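PDB 3CTP: periplasmic binding protein/LacI transcriptional regulator from Alkaliphilus metalliredigens, which binds beta-D-xylulofuranose in the cleft of its periplasmic-binding-protein-like core and probably acts as a LacI-family transcriptional repressor. Local coordinates for residues S60-I70 / G90-D100; V139-D147 / V183-Y191. All coordinates share one frame; numbering follows the deposited sequence. Where two conformers were deposited one is given.

Overall arrangement
From the first modelled residue, S60, the chain runs up strand 62-67, through helix 73-88 and back into strand 92-97, and contact 1 closes this beta-alpha-beta unit. Within the chain, 92-97 is an edge strand of the larger sheet, but L95 makes backbone hydrogen bonds to the second subunit beyond it. Strand 138-141, further along the same sheet, leads into contact 2, whose second half, at the start of helix 185-200, follows strand 175-179 of the smaller sheet. The two contacts therefore come in series, neither nested nor crossed, with centres about 18 Å apart. Contact 1 lies within one lobe, whereas contact 2 joins the lobes beside the bound sugar. They meet where D100 OD1 packs against F184 CE1, at 3.5 Å.

Contact 1 of 2, residues S60-I70 / G90-D100; sequences SKTIGLMVPNI and GYTLFLCNTDD
A lysine lies over a tyrosine at the N-terminal end of this parallel strand pair. K61 bends at its second and third torsions (-65° and -79°), which lays CE over one face of the Y91 ring, 4.1 Å from the centroid, with NZ in an off-centre cation-pi contact. I63 CD1 also packs on Y91, 3.6 Å from CG. From K61 O with T92 N to V67 O with T98 N, the backbone bonds alternate in regular parallel fashion, as between strands joined by a beta-alpha-beta crossover, here through helix 73-88. On one face of the sheet the T62 and T92 hydroxyls share a hydrogen bond of 2.9 Å between their OG1 atoms, while T62 CG2 sits over the F94 ring, 3.8 Å from its centroid. The other face is mostly aliphatic, with N97 at its C-terminal end: L65 and L95 lie side by side, their CD2 atoms 3.7 Å apart. Helix 73-88 packs on L65, V67 and L93, and helix 102-114 on M66 and C96. Strand 119-123 pairs with 62-67 on its other edge, and F94 stacks on F94 of the second subunit.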
# COMPACT_ATOMS: atom_id res chain seq x y z
N SER A 60 21.51 -11.62 -16.23
CA SER A 60 20.70 -10.85 -15.26
C SER A 60 20.38 -11.69 -14.02
O SER A 60 20.00 -12.86 -14.13
CB SER A 60 19.38 -10.40 -15.90
OG SER A 60 18.52 -9.84 -14.93
N LYS A 61 20.52 -11.09 -12.85
CA LYS A 61 19.99 -11.73 -11.67
C LYS A 61 18.82 -10.92 -11.16
O LYS A 61 18.66 -10.76 -9.97
CB LYS A 61 21.06 -11.87 -10.58
CG LYS A 61 22.23 -12.72 -11.03
CD LYS A 61 21.77 -14.16 -11.26
CE LYS A 61 21.64 -14.93 -9.94
NZ LYS A 61 21.65 -16.40 -10.21
N THR A 62 17.97 -10.45 -12.08
CA THR A 62 16.78 -9.71 -11.69
C THR A 62 15.53 -10.37 -12.27
O THR A 62 15.55 -10.86 -13.42
CB THR A 62 16.86 -8.25 -12.11
OG1 THR A 62 18.01 -7.66 -11.48
CG2 THR A 62 15.61 -7.47 -11.65
N ILE A 63 14.49 -10.42 -11.44
CA ILE A 63 13.18 -10.95 -11.84
C ILE A 63 12.20 -9.78 -11.88
O ILE A 63 12.26 -8.88 -11.03
CB ILE A 63 12.70 -11.96 -10.79
CG1 ILE A 63 13.52 -13.23 -10.96
CG2 ILE A 63 11.19 -12.23 -10.95
CD1 ILE A 63 13.54 -14.15 -9.72
N GLY A 64 11.32 -9.76 -12.87
CA GLY A 64 10.30 -8.70 -12.92
C GLY A 64 9.03 -9.22 -12.29
O GLY A 64 8.57 -10.30 -12.65
N LEU A 65 8.50 -8.48 -11.33
CA LEU A 65 7.24 -8.85 -10.70
C LEU A 65 6.17 -7.86 -11.13
O LEU A 65 6.26 -6.68 -10.80
CB LEU A 65 7.36 -8.80 -9.17
CG LEU A 65 6.06 -8.91 -8.34
CD1 LEU A 65 5.33 -10.23 -8.65
CD2 LEU A 65 6.33 -8.83 -6.86
N MET A 66 5.17 -8.34 -11.86
CA MET A 66 4.06 -7.48 -12.21
C MET A 66 3.03 -7.55 -11.11
O MET A 66 2.59 -8.66 -10.72
CB MET A 66 3.53 -7.84 -13.61
CG MET A 66 4.55 -7.26 -14.73
SD MET A 66 4.06 -7.39 -16.35
CE MET A 66 3.72 -9.13 -16.39
N VAL A 67 2.64 -6.35 -10.66
CA VAL A 67 1.76 -6.09 -9.57
C VAL A 67 0.51 -5.35 -10.12
O VAL A 67 0.66 -4.30 -10.72
CB VAL A 67 2.51 -5.12 -8.59
CG1 VAL A 67 1.74 -4.90 -7.36
CG2 VAL A 67 3.92 -5.68 -8.23
N PRO A 68 -0.74 -5.83 -9.85
CA PRO A 68 -1.88 -4.95 -10.23
C PRO A 68 -1.73 -3.55 -9.65
O PRO A 68 -1.48 -2.61 -10.40
CB PRO A 68 -3.11 -5.61 -9.58
CG PRO A 68 -2.70 -7.11 -9.56
CD PRO A 68 -1.20 -7.16 -9.36
N ASN A 69 -1.98 -3.38 -8.36
CA ASN A 69 -1.39 -2.19 -7.71
C ASN A 69 -0.99 -2.41 -6.30
O ASN A 69 -1.67 -3.09 -5.54
CB ASN A 69 -2.25 -0.93 -7.86
CG ASN A 69 -1.41 0.33 -7.78
OD1 ASN A 69 -0.98 0.73 -6.71
ND2 ASN A 69 -1.13 0.92 -8.93
N ILE A 70 0.18 -1.86 -5.96
CA ILE A 70 0.73 -2.05 -4.59
C ILE A 70 -0.03 -1.18 -3.60
O ILE A 70 0.15 -1.32 -2.36
CB ILE A 70 2.26 -1.76 -4.44
CG1 ILE A 70 2.61 -0.38 -4.99
CG2 ILE A 70 3.10 -2.89 -5.06
CD1 ILE A 70 4.04 0.06 -4.70
N GLY A 90 19.30 -15.54 -4.81
CA GLY A 90 20.27 -14.68 -5.47
C GLY A 90 19.74 -13.68 -6.49
O GLY A 90 20.53 -13.17 -7.29
N TYR A 91 18.44 -13.35 -6.42
CA TYR A 91 17.83 -12.42 -7.38
C TYR A 91 17.30 -11.16 -6.71
O TYR A 91 16.84 -11.20 -5.56
CB TYR A 91 16.64 -13.10 -8.09
CG TYR A 91 17.08 -14.21 -9.00
CD1 TYR A 91 17.27 -13.98 -10.35
CD2 TYR A 91 17.33 -15.49 -8.50
CE1 TYR A 91 17.67 -15.00 -11.20
CE2 TYR A 91 17.75 -16.50 -9.33
CZ TYR A 91 17.93 -16.26 -10.67
OH TYR A 91 18.35 -17.30 -11.49
N THR A 92 17.39 -10.04 -7.44
CA THR A 92 16.67 -8.83 -7.05
C THR A 92 15.37 -8.74 -7.85
O THR A 92 15.16 -9.52 -8.77
CB THR A 92 17.52 -7.61 -7.32
OG1 THR A 92 18.12 -7.74 -8.61
CG2 THR A 92 18.66 -7.57 -6.31
N LEU A 93 14.48 -7.81 -7.49
CA LEU A 93 13.19 -7.67 -8.18
C LEU A 93 13.00 -6.24 -8.72
O LEU A 93 13.38 -5.27 -8.06
CB LEU A 93 12.04 -7.86 -7.20
CG LEU A 93 11.59 -9.19 -6.66
CD1 LEU A 93 10.30 -8.96 -5.88
CD2 LEU A 93 11.35 -10.12 -7.82
N PHE A 94 12.42 -6.13 -9.90
CA PHE A 94 11.83 -4.87 -10.38
C PHE A 94 10.33 -5.03 -10.24
O PHE A 94 9.78 -6.03 -10.73
CB PHE A 94 12.13 -4.65 -11.86
CG PHE A 94 13.55 -4.26 -12.17
CD1 PHE A 94 14.29 -3.53 -11.28
CD2 PHE A 94 14.10 -4.58 -13.39
CE1 PHE A 94 15.61 -3.14 -11.58
CE2 PHE A 94 15.39 -4.20 -13.70
CZ PHE A 94 16.14 -3.50 -12.80
N LEU A 95 9.64 -4.09 -9.61
CA LEU A 95 8.18 -4.16 -9.53
C LEU A 95 7.58 -3.30 -10.62
O LEU A 95 8.04 -2.18 -10.85
CB LEU A 95 7.65 -3.63 -8.21
CG LEU A 95 8.31 -4.13 -6.95
CD1 LEU A 95 7.50 -3.55 -5.74
CD2 LEU A 95 8.27 -5.63 -6.92
N CYS A 96 6.54 -3.82 -11.27
CA CYS A 96 5.89 -3.14 -12.39
C CYS A 96 4.42 -3.10 -12.12
O CYS A 96 3.76 -4.11 -11.90
CB CYS A 96 6.12 -3.92 -13.69
SG CYS A 96 7.90 -4.05 -14.14
N ASN A 97 3.89 -1.89 -12.15
CA ASN A 97 2.55 -1.63 -11.80
C ASN A 97 1.62 -1.81 -13.02
O ASN A 97 1.67 -1.00 -13.93
CB ASN A 97 2.57 -0.14 -11.45
CG ASN A 97 1.25 0.35 -11.09
OD1 ASN A 97 0.29 -0.39 -11.18
ND2 ASN A 97 1.17 1.62 -10.67
N THR A 98 0.81 -2.87 -13.09
CA THR A 98 -0.01 -3.04 -14.34
C THR A 98 -1.41 -2.48 -14.22
O THR A 98 -2.11 -2.32 -15.24
CB THR A 98 -0.14 -4.49 -14.79
OG1 THR A 98 -0.85 -5.22 -13.79
CG2 THR A 98 1.23 -5.12 -15.07
N ASP A 99 -1.85 -2.16 -13.01
CA ASP A 99 -3.18 -1.58 -12.79
C ASP A 99 -4.33 -2.31 -13.45
O ASP A 99 -5.30 -1.69 -13.91
CB ASP A 99 -3.20 -0.13 -13.26
CG ASP A 99 -2.70 0.79 -12.22
OD1 ASP A 99 -3.02 0.56 -11.03
OD2 ASP A 99 -1.98 1.72 -12.60
N ASP A 100 -4.23 -3.63 -13.50
CA ASP A 100 -5.27 -4.43 -14.12
C ASP A 100 -5.62 -3.91 -15.50
O ASP A 100 -6.79 -3.96 -15.93
CB ASP A 100 -6.52 -4.47 -13.24
CG ASP A 100 -6.27 -5.18 -11.91
OD1 ASP A 100 -5.74 -6.32 -11.93
OD2 ASP A 100 -6.63 -4.61 -10.87
O HOH W 1 20.75 -8.51 -8.68

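Contact 2 of 2, residues V139-D147 / V183-Y191. With XLF (beta-D-xylulofuranose), chain C.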
# COMPACT_ATOMS: atom_id res chain seq x y z
N VAL A 139 6.03 -17.35 -14.58
CA VAL A 139 5.00 -18.03 -13.79
C VAL A 139 3.88 -17.02 -13.51
O VAL A 139 4.12 -15.81 -13.54
CB VAL A 139 5.50 -18.63 -12.48
CG1 VAL A 139 6.57 -19.68 -12.78
CG2 VAL A 139 6.06 -17.55 -11.53
N ALA A 140 2.67 -17.52 -13.28
CA ALA A 140 1.50 -16.62 -13.16
C ALA A 140 0.90 -16.74 -11.78
O ALA A 140 0.85 -17.84 -11.23
CB ALA A 140 0.43 -17.00 -14.18
N PHE A 141 0.48 -15.61 -11.21
CA PHE A 141 -0.35 -15.63 -9.99
C PHE A 141 -1.85 -15.43 -10.35
O PHE A 141 -2.20 -14.44 -11.01
CB PHE A 141 0.15 -14.56 -8.99
CG PHE A 141 -0.71 -14.43 -7.74
CD1 PHE A 141 -0.80 -15.48 -6.83
CD2 PHE A 141 -1.42 -13.26 -7.48
CE1 PHE A 141 -1.60 -15.35 -5.67
CE2 PHE A 141 -2.21 -13.13 -6.32
CZ PHE A 141 -2.29 -14.17 -5.44
N GLU A 142 -2.69 -16.41 -9.97
CA GLU A 142 -4.15 -16.40 -10.17
C GLU A 142 -4.69 -16.67 -11.55
O GLU A 142 -5.43 -17.64 -11.75
CB GLU A 142 -4.80 -15.13 -9.61
CG GLU A 142 -4.68 -15.12 -8.09
CD GLU A 142 -5.43 -13.98 -7.42
OE1 GLU A 142 -5.57 -14.03 -6.17
OE2 GLU A 142 -5.86 -13.04 -8.13
N ASN A 143 -4.43 -15.75 -12.49
CA ASN A 143 -5.07 -15.90 -13.78
C ASN A 143 -4.21 -16.76 -14.68
O ASN A 143 -2.99 -16.57 -14.77
CB ASN A 143 -5.25 -14.53 -14.45
CG ASN A 143 -6.41 -13.74 -13.89
OD1 ASN A 143 -7.10 -14.16 -12.96
ND2 ASN A 143 -6.65 -12.57 -14.48
N HIS A 144 -4.86 -17.68 -15.37
CA HIS A 144 -4.18 -18.57 -16.31
C HIS A 144 -3.83 -17.80 -17.57
O HIS A 144 -4.65 -17.07 -18.10
CB HIS A 144 -5.11 -19.74 -16.65
CG HIS A 144 -5.29 -20.69 -15.51
ND1 HIS A 144 -6.20 -20.46 -14.50
CD2 HIS A 144 -4.65 -21.84 -15.19
CE1 HIS A 144 -6.11 -21.44 -13.60
NE2 HIS A 144 -5.18 -22.28 -14.00
N ILE A 145 -2.63 -18.02 -18.09
CA ILE A 145 -2.19 -17.26 -19.25
C ILE A 145 -2.16 -18.15 -20.48
O ILE A 145 -2.95 -17.95 -21.43
CB ILE A 145 -0.81 -16.64 -18.96
CG1 ILE A 145 -0.96 -15.72 -17.76
CG2 ILE A 145 -0.35 -15.78 -20.16
CD1 ILE A 145 0.33 -14.97 -17.42
N LEU A 146 -1.29 -19.14 -20.45
CA LEU A 146 -1.22 -20.12 -21.53
C LEU A 146 -1.03 -21.47 -20.88
O LEU A 146 -0.58 -21.55 -19.73
CB LEU A 146 -0.04 -19.84 -22.43
CG LEU A 146 -0.06 -18.55 -23.26
CD1 LEU A 146 1.30 -18.31 -23.87
CD2 LEU A 146 -1.14 -18.59 -24.36
N ASP A 147 -1.33 -22.53 -21.62
CA ASP A 147 -1.29 -23.86 -21.03
C ASP A 147 0.13 -24.26 -20.64
O ASP A 147 0.32 -25.23 -19.89
CB ASP A 147 -1.88 -24.87 -22.02
CG ASP A 147 -3.36 -24.65 -22.25
OD1 ASP A 147 -3.98 -23.96 -21.43
OD2 ASP A 147 -3.90 -25.15 -23.26
N VAL A 183 -13.02 -10.38 -14.58
CA VAL A 183 -11.73 -10.71 -15.17
C VAL A 183 -10.74 -11.25 -14.14
O VAL A 183 -9.65 -11.65 -14.52
CB VAL A 183 -11.11 -9.50 -15.88
CG1 VAL A 183 -11.99 -9.14 -17.09
CG2 VAL A 183 -10.96 -8.33 -14.95
N PHE A 184 -11.10 -11.25 -12.85
CA PHE A 184 -10.22 -11.83 -11.82
C PHE A 184 -10.69 -13.26 -11.59
O PHE A 184 -11.73 -13.48 -10.95
CB PHE A 184 -10.34 -11.08 -10.49
CG PHE A 184 -9.97 -9.60 -10.53
CD1 PHE A 184 -9.30 -9.03 -11.61
CD2 PHE A 184 -10.27 -8.82 -9.41
CE1 PHE A 184 -8.97 -7.65 -11.59
CE2 PHE A 184 -9.92 -7.48 -9.37
CZ PHE A 184 -9.27 -6.91 -10.46
N GLU A 185 -9.95 -14.25 -12.10
CA GLU A 185 -10.35 -15.64 -11.88
C GLU A 185 -10.54 -15.93 -10.40
O GLU A 185 -11.40 -16.73 -10.03
CB GLU A 185 -9.29 -16.60 -12.47
CG GLU A 185 -9.28 -16.60 -13.99
CD GLU A 185 -8.36 -17.66 -14.57
OE1 GLU A 185 -8.30 -18.78 -14.02
OE2 GLU A 185 -7.66 -17.33 -15.53
N ALA A 186 -9.71 -15.33 -9.55
CA ALA A 186 -9.79 -15.63 -8.12
C ALA A 186 -11.11 -15.20 -7.53
O ALA A 186 -11.70 -15.93 -6.73
CB ALA A 186 -8.64 -14.96 -7.38
N THR A 187 -11.57 -14.00 -7.88
CA THR A 187 -12.83 -13.56 -7.29
C THR A 187 -14.02 -14.30 -7.88
O THR A 187 -15.06 -14.47 -7.21
CB THR A 187 -13.02 -12.02 -7.34
OG1 THR A 187 -12.97 -11.56 -8.69
CG2 THR A 187 -11.87 -11.35 -6.60
N GLU A 188 -13.89 -14.74 -9.12
CA GLU A 188 -14.97 -15.55 -9.71
C GLU A 188 -15.10 -16.86 -8.94
O GLU A 188 -16.20 -17.32 -8.69
CB GLU A 188 -14.72 -15.84 -11.19
CG GLU A 188 -14.94 -14.61 -12.10
CD GLU A 188 -16.40 -14.19 -12.11
OE1 GLU A 188 -17.20 -14.80 -12.85
OE2 GLU A 188 -16.77 -13.27 -11.37
N LEU A 189 -13.97 -17.46 -8.58
CA LEU A 189 -14.03 -18.71 -7.80
C LEU A 189 -14.59 -18.44 -6.40
O LEU A 189 -15.36 -19.26 -5.87
CB LEU A 189 -12.65 -19.35 -7.74
CG LEU A 189 -12.22 -20.04 -9.03
CD1 LEU A 189 -10.75 -20.43 -8.94
CD2 LEU A 189 -13.12 -21.26 -9.28
N ARG A 190 -14.22 -17.31 -5.78
CA ARG A 190 -14.81 -17.01 -4.47
C ARG A 190 -16.33 -16.88 -4.57
O ARG A 190 -17.07 -17.36 -3.71
CB ARG A 190 -14.23 -15.71 -3.86
CG ARG A 190 -12.75 -15.86 -3.56
CD ARG A 190 -12.09 -14.51 -3.23
NE ARG A 190 -10.64 -14.69 -3.29
CZ ARG A 190 -9.76 -13.69 -3.28
NH1 ARG A 190 -10.16 -12.42 -3.19
NH2 ARG A 190 -8.46 -13.99 -3.39
N TYR A 191 -16.79 -16.21 -5.62
CA TYR A 191 -18.22 -16.06 -5.86
C TYR A 191 -18.88 -17.42 -6.02
O TYR A 191 -19.92 -17.69 -5.41
CB TYR A 191 -18.39 -15.19 -7.12
CG TYR A 191 -19.65 -15.40 -7.88
CD1 TYR A 191 -20.83 -14.81 -7.48
CD2 TYR A 191 -19.65 -16.13 -9.05
CE1 TYR A 191 -22.01 -14.99 -8.21
CE2 TYR A 191 -20.81 -16.31 -9.78
CZ TYR A 191 -21.97 -15.75 -9.34
OH TYR A 191 -23.13 -15.92 -10.09
O4 XLF C . -7.61 -11.16 -7.28
C4 XLF C . -7.92 -11.26 -5.89
C5 XLF C . -8.78 -10.06 -5.53
O5 XLF C . -7.95 -9.20 -4.74
C3 XLF C . -6.67 -11.10 -5.05
O3 XLF C . -6.26 -12.34 -4.45
C2 XLF C . -7.13 -10.11 -4.01
O2 XLF C . -7.92 -10.75 -3.00
C1 XLF C . -5.98 -9.34 -3.39
O1 XLF C . -6.51 -8.33 -2.51
O HOH W 2 -7.65 -13.35 -10.25
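E142 turns CG anti to its carbonyl carbon (chi1 -68°) and then runs extended, carrying its carboxylate past A186 CB to the sugar; R190, extended from CG to NE, arrives from the helix. The two charged groups meet on xylulofuranose rather than on each other. O3 of the sugar donates to E142 OE1 at 2.5 Å and accepts from R190 NH2, while O4 donates to E142 OE2 at 2.7 Å. R190 NH1 supplies a 2.8 Å bond to O2, which lies at the guanidinium edge. N143 fastens the start of helix 185-200: OD1 accepts from E185 N at 3.0 Å, and ND2 donates to V183 O and to S125 O. One water donates to E142 OE2 and N143 OD1 and accepts from A186 N, linking the carboxylate to the first turn. Further out, E185 spans H144, taking the backbone N on OE2 from above the carboxylate plane and ND1 on the syn lone pair of OE1 at 2.7 Å, with carboxylate and ring nearly coplanar. H144 NE2 is hydrogen-bonded to D310 OD1, so the imidazole, between two carboxylates, is probably protonated. E142 and R190 thus read neighbouring sugar oxygens from the two lobes, E142 as acceptor and R190 as donor. At 4.0 Å, E142 OE1 and R190 NH2 are too far apart for a salt bridge, though their opposite charges may still favour one another, and the shared ligand bonds are consistent with a sugar-bound, closed cleft.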